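Local coordinates for protein glycoside hydrolase, family 11\:clostridium cellulosome enzyme, dockerin type i\:polysaccharide (PDB 2C71) that probably removes acetyl groups from acetylated xylan in plant cell walls, as a metal-dependent family 4 carbohydrate esterase that carries a bound magnesium ion, at residues N17-D25 with H155-P163. Numbering follows the deposited sequence.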
ATOM      1  N   ASN A  17       3.140  14.848   4.272  1.00  5.37           N
ATOM      2  CA  ASN A  17       2.398  15.922   3.600  1.00  5.33           C
ATOM      3  C   ASN A  17       2.994  16.285   2.257  1.00  5.85           C
ATOM      4  O   ASN A  17       2.249  16.537   1.318  1.00  8.96           O
ATOM      5  CB  ASN A  17       2.286  17.143   4.462  1.00  5.65           C
ATOM      6  CG  ASN A  17       1.322  16.991   5.614  1.00  6.38           C
ATOM      7  OD1 ASN A  17       1.594  17.550   6.750  1.00  8.61           O
ATOM      8  ND2 ASN A  17       0.236  16.333   5.426  1.00  6.09           N
ATOM      9  N   VAL A  18       4.297  16.362   2.129  1.00  5.15           N
ATOM     10  CA  VAL A  18       4.924  16.729   0.884  1.00  6.03           C
ATOM     11  C   VAL A  18       4.985  15.562  -0.082  1.00  5.77           C
ATOM     12  O   VAL A  18       4.458  15.609  -1.224  1.00  6.56           O
ATOM     13  CB  VAL A  18       6.325  17.344   1.094  1.00  7.23           C
ATOM     14  CG1 VAL A  18       6.945  17.677  -0.265  1.00  8.59           C
ATOM     15  CG2 VAL A  18       6.213  18.606   1.958  1.00  8.59           C
ATOM     16  N   LEU A  19       5.603  14.451   0.314  1.00  5.49           N
ATOM     17  CA  LEU A  19       5.860  13.371  -0.633  1.00  5.68           C
ATOM     18  C   LEU A  19       4.564  12.615  -1.034  1.00  5.06           C
ATOM     19  O   LEU A  19       4.413  12.230  -2.185  1.00  5.80           O
ATOM     20  CB  LEU A  19       6.914  12.369  -0.115  1.00  5.69           C
ATOM     21  CG  LEU A  19       8.364  12.742  -0.500  1.00  9.77           C
ATOM     22  CD1 LEU A  19       8.840  14.013   0.129  1.00 12.18           C
ATOM     23  CD2 LEU A  19       9.284  11.571  -0.237  1.00 10.28           C
ATOM     24  N   THR A  20       3.665  12.405  -0.083  1.00  5.05           N
ATOM     25  CA  THR A  20       2.422  11.710  -0.391  1.00  5.30           C
ATOM     26  C   THR A  20       1.576  12.535  -1.335  1.00  5.16           C
ATOM     27  O   THR A  20       0.909  12.014  -2.231  1.00  5.87           O
ATOM     28  CB  THR A  20       1.674  11.333   0.884  1.00  5.45           C
ATOM     29  OG1 THR A  20       2.534  10.527   1.707  1.00  5.41           O
ATOM     30  CG2 THR A  20       0.359  10.621   0.588  1.00  6.52           C
ATOM     31  N   ALA A  21       1.566  13.873  -1.144  1.00  5.41           N
ATOM     32  CA  ALA A  21       0.811  14.751  -2.043  1.00  5.38           C
ATOM     33  C   ALA A  21       1.314  14.645  -3.463  1.00  5.66           C
ATOM     34  O   ALA A  21       0.517  14.754  -4.399  1.00  6.54           O
ATOM     35  CB  ALA A  21       0.807  16.185  -1.560  1.00  6.54           C
ATOM     36  N   ARG A  22       2.613  14.409  -3.677  1.00  5.54           N
ATOM     37  CA  ARG A  22       3.096  14.221  -5.044  1.00  5.93           C
ATOM     38  C   ARG A  22       2.451  13.034  -5.710  1.00  5.64           C
ATOM     39  O   ARG A  22       2.105  13.072  -6.901  1.00  6.75           O
ATOM     40  CB  ARG A  22       4.619  14.082  -5.071  1.00  6.89           C
ATOM     41  CG  ARG A  22       5.382  15.252  -4.586  1.00  7.55           C
ATOM     42  CD  ARG A  22       6.870  14.919  -4.586  1.00  8.89           C
ATOM     43  NE  ARG A  22       7.569  16.025  -3.994  1.00 11.45           N
ATOM     44  CZ  ARG A  22       8.798  15.941  -3.560  1.00 11.18           C
ATOM     45  NH1 ARG A  22       9.459  14.771  -3.575  1.00 11.77           N
ATOM     46  NH2 ARG A  22       9.375  17.033  -3.083  1.00 13.52           N
ATOM     47  N   VAL A  23       2.312  11.924  -4.967  1.00  5.20           N
ATOM     48  CA  VAL A  23       1.648  10.733  -5.498  1.00  4.98           C
ATOM     49  C   VAL A  23       0.170  11.031  -5.717  1.00  5.24           C
ATOM     50  O   VAL A  23      -0.374  10.708  -6.786  1.00  5.83           O
ATOM     51  CB  VAL A  23       1.844   9.534  -4.586  1.00  5.09           C
ATOM     52  CG1 VAL A  23       0.956   8.356  -4.982  1.00  6.29           C
ATOM     53  CG2 VAL A  23       3.327   9.078  -4.602  1.00  6.56           C
ATOM     54  N   LEU A  24      -0.520  11.616  -4.730  1.00  5.27           N
ATOM     55  CA  LEU A  24      -1.949  11.892  -4.869  1.00  5.65           C
ATOM     56  C   LEU A  24      -2.214  12.796  -6.073  1.00  5.71           C
ATOM     57  O   LEU A  24      -3.236  12.626  -6.743  1.00  6.50           O
ATOM     58  CB  LEU A  24      -2.516  12.486  -3.583  1.00  5.60           C
ATOM     59  CG  LEU A  24      -2.606  11.493  -2.411  1.00  5.71           C
ATOM     60  CD1 LEU A  24      -2.846  12.243  -1.097  1.00  7.14           C
ATOM     61  CD2 LEU A  24      -3.715  10.465  -2.625  1.00  7.80           C
ATOM     62  N   ASP A  25      -1.336  13.753  -6.326  1.00  6.08           N
ATOM     63  CA  ASP A  25      -1.511  14.635  -7.502  1.00  7.02           C
ATOM     64  C   ASP A  25      -1.468  13.839  -8.789  1.00  6.68           C
ATOM     65  O   ASP A  25      -2.230  14.144  -9.711  1.00  7.99           O
ATOM     66  CB  ASP A  25      -0.493  15.739  -7.505  1.00  8.17           C
ATOM     67  CG  ASP A  25      -0.706  16.795  -6.420  1.00 10.85           C
ATOM     68  OD1 ASP A  25      -1.743  16.883  -5.794  1.00 14.13           O
ATOM     69  OD2 ASP A  25       0.235  17.650  -6.277  1.00 15.19           O
ATOM     70  N   HIS A 155       6.552   2.804  -2.927  1.00  4.77           N
ATOM     71  CA  HIS A 155       6.630   3.636  -1.716  1.00  5.15           C
ATOM     72  C   HIS A 155       6.224   5.050  -2.091  1.00  5.11           C
ATOM     73  O   HIS A 155       6.788   5.645  -3.026  1.00  6.04           O
ATOM     74  CB  HIS A 155       8.076   3.681  -1.189  1.00  5.44           C
ATOM     75  CG  HIS A 155       8.560   2.345  -0.711  1.00  5.99           C
ATOM     76  ND1 HIS A 155       8.945   1.330  -1.560  1.00  6.34           N
ATOM     77  CD2 HIS A 155       8.652   1.840   0.544  1.00  7.75           C
ATOM     78  CE1 HIS A 155       9.258   0.261  -0.843  1.00  7.98           C
ATOM     79  NE2 HIS A 155       9.080   0.542   0.438  1.00  9.42           N
ATOM     80  N   ASP A 156       5.305   5.645  -1.328  1.00  5.25           N
ATOM     81  CA  ASP A 156       5.088   7.098  -1.499  1.00  5.90           C
ATOM     82  C   ASP A 156       6.164   7.870  -0.798  1.00  6.29           C
ATOM     83  O   ASP A 156       6.465   9.006  -1.202  1.00  7.29           O
ATOM     84  CB  ASP A 156       3.694   7.589  -1.181  1.00  7.17           C
ATOM     85  CG  ASP A 156       3.182   7.173   0.180  1.00  6.88           C
ATOM     86  OD1 ASP A 156       3.363   6.003   0.569  1.00  8.29           O
ATOM     87  OD2 ASP A 156       2.474   8.041   0.791  1.00 10.02           O
ATOM     88  N   VAL A 157       6.766   7.328   0.261  1.00  5.74           N
ATOM     89  CA  VAL A 157       7.705   8.054   1.079  1.00  6.47           C
ATOM     90  C   VAL A 157       8.999   7.233   1.207  1.00  6.10           C
ATOM     91  O   VAL A 157       8.974   6.088   1.653  1.00  7.07           O
ATOM     92  CB  VAL A 157       7.092   8.312   2.486  1.00  8.04           C
ATOM     93  CG1 VAL A 157       8.048   9.164   3.316  1.00 12.12           C
ATOM     94  CG2 VAL A 157       5.743   9.052   2.352  1.00  8.64           C
ATOM     95  N   GLN A 158      10.109   7.847   0.821  1.00  6.42           N
ATOM     96  CA  GLN A 158      11.485   7.314   0.945  1.00  6.02           C
ATOM     97  C   GLN A 158      12.397   8.521   0.952  1.00  5.69           C
ATOM     98  O   GLN A 158      12.042   9.592   0.476  1.00  7.17           O
ATOM     99  CB  GLN A 158      11.871   6.461  -0.257  1.00  7.83           C
ATOM    100  CG  GLN A 158      11.300   5.051  -0.238  1.00  9.47           C
ATOM    101  CD  GLN A 158      11.926   4.242   0.817  1.00  9.60           C
ATOM    102  OE1 GLN A 158      13.181   3.954   0.754  1.00 16.85           O
ATOM    103  NE2 GLN A 158      11.152   3.798   1.769  1.00 14.47           N
ATOM    104  N   PRO A 159      13.635   8.345   1.441  1.00  7.08           N
ATOM    105  CA  PRO A 159      14.655   9.387   1.252  1.00  7.22           C
ATOM    106  C   PRO A 159      14.822   9.707  -0.233  1.00  6.44           C
ATOM    107  O   PRO A 159      14.748   8.828  -1.084  1.00  8.73           O
ATOM    108  CB  PRO A 159      15.931   8.760   1.869  1.00  8.48           C
ATOM    109  CG  PRO A 159      15.391   7.750   2.897  1.00  9.63           C
ATOM    110  CD  PRO A 159      14.163   7.181   2.191  1.00  8.52           C
ATOM    111  N   GLU A 160      15.110  10.974  -0.506  1.00  6.91           N
ATOM    112  CA  GLU A 160      15.251  11.427  -1.895  1.00  7.43           C
ATOM    113  C   GLU A 160      16.669  11.315  -2.411  1.00  6.83           C
ATOM    114  O   GLU A 160      17.615  11.228  -1.622  1.00  7.08           O
ATOM    115  CB  GLU A 160      14.708  12.816  -2.022  1.00  9.29           C
ATOM    116  CG  GLU A 160      13.210  12.795  -1.708  1.00 12.45           C
ATOM    117  CD  GLU A 160      12.543  14.135  -1.791  1.00 14.84           C
ATOM    118  OE1 GLU A 160      12.151  14.549  -2.899  1.00 17.00           O
ATOM    119  OE2 GLU A 160      12.385  14.760  -0.724  1.00 16.34           O
ATOM    120  N   PRO A 161      16.853  11.272  -3.732  1.00  6.56           N
ATOM    121  CA  PRO A 161      15.835  11.296  -4.793  1.00  6.65           C
ATOM    122  C   PRO A 161      14.819  10.180  -4.714  1.00  5.84           C
ATOM    123  O   PRO A 161      15.189   9.042  -4.456  1.00  7.01           O
ATOM    124  CB  PRO A 161      16.635  11.234  -6.093  1.00  8.99           C
ATOM    125  CG  PRO A 161      17.974  11.693  -5.742  1.00 10.60           C
ATOM    126  CD  PRO A 161      18.201  11.302  -4.312  1.00  7.87           C
ATOM    127  N   HIS A 162      13.546  10.514  -4.971  1.00  5.90           N
ATOM    128  CA  HIS A 162      12.500   9.525  -4.922  1.00  5.21           C
ATOM    129  C   HIS A 162      11.495   9.751  -6.066  1.00  5.03           C
ATOM    130  O   HIS A 162      10.363  10.203  -5.831  1.00  5.84           O
ATOM    131  CB  HIS A 162      11.766   9.536  -3.578  1.00  5.61           C
ATOM    132  CG  HIS A 162      10.874   8.349  -3.426  1.00  5.49           C
ATOM    133  ND1 HIS A 162      11.273   7.029  -3.629  1.00  7.22           N
ATOM    134  CD2 HIS A 162       9.588   8.299  -3.034  1.00  4.94           C
ATOM    135  CE1 HIS A 162      10.239   6.234  -3.384  1.00  5.16           C
ATOM    136  NE2 HIS A 162       9.204   6.984  -3.026  1.00  7.65           N
ATOM    137  N   PRO A 163      11.887   9.406  -7.295  1.00  4.70           N
ATOM    138  CA  PRO A 163      11.036   9.714  -8.464  1.00  5.43           C
ATOM    139  C   PRO A 163       9.929   8.694  -8.705  1.00  5.27           C
ATOM    140  O   PRO A 163       9.552   8.430  -9.864  1.00  6.73           O
ATOM    141  CB  PRO A 163      12.031   9.733  -9.620  1.00  6.58           C
ATOM    142  CG  PRO A 163      13.076   8.701  -9.181  1.00  7.06           C
ATOM    143  CD  PRO A 163      13.245   8.995  -7.708  1.00  5.59           C
TER
HETATM  144  O   HOH W   1       6.503  10.733  -3.382  1.00  6.94           O
HETATM  145  O   HOH W   2       8.778  11.985  -4.413  1.00  8.33           O
HETATM  146  O   HOH W   3      10.901  16.991  -0.937  1.00 19.04           O
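Thr20 and Asp156 join helix 17-30 to the loop that follows strand 151-155 in the NodB homology domain of this polysaccharide deacetylase family member. Strands 6-12 and 151-155 lie side by side in the parallel sheet, and the contact brings together what follows each of them. The loop borders the metal site: the Gln158 side chain is about 6 Å from the magnesium ion, whose site includes Asp13 and His64. Thr20 OG1 donates to Asp156 OD2 at 2.7 Å. It reaches the anti side of the carboxylate, 28° out of its plane. The Asp156 CG sits between its own backbone N and carbonyl carbon (chi1 52°), which turns the carboxylate to the threonine. Thr20 OG1 lies beside its own backbone N and also accepts from Asp16 N, so two bonds fix the hydroxyl. Val23 CG2 packs on Asp156 CB at 3.7 Å, the two side chains crossing at about a right angle. Phe36 of strand 35-38 touches Thr20, Val23 and Asp156.

Leu19 leaves the helix toward the loop. Its CD2 lies 3.5 Å from Gln158 O, and its CB packs loosely against Val157 CG2. Its other methyl, CD1, sits over one face of the Arg22 guanidinium, near the rim, and 3.7 Å from Glu160 OE2, beside the salt bridge. One water donates to both Leu19 O and Asp156 O and so bridges the two backbones.

Farther out, the extended Arg22 and Glu160 side chains approach from opposite directions and form that salt bridge. The bond from Arg22 NH1 to Glu160 OE1 is 2.8 Å long and nearly straight, at 171°. The two flat groups are turned well away from coplanar: OE1 is in the guanidinium plane, but NH1 comes from above the carboxylate plane. A second water accepts from Arg22 NH1 and donates to His162 O. Across the loop, His162 NE2 donates to His155 O at 2.8 Å, from above the carbonyl plane.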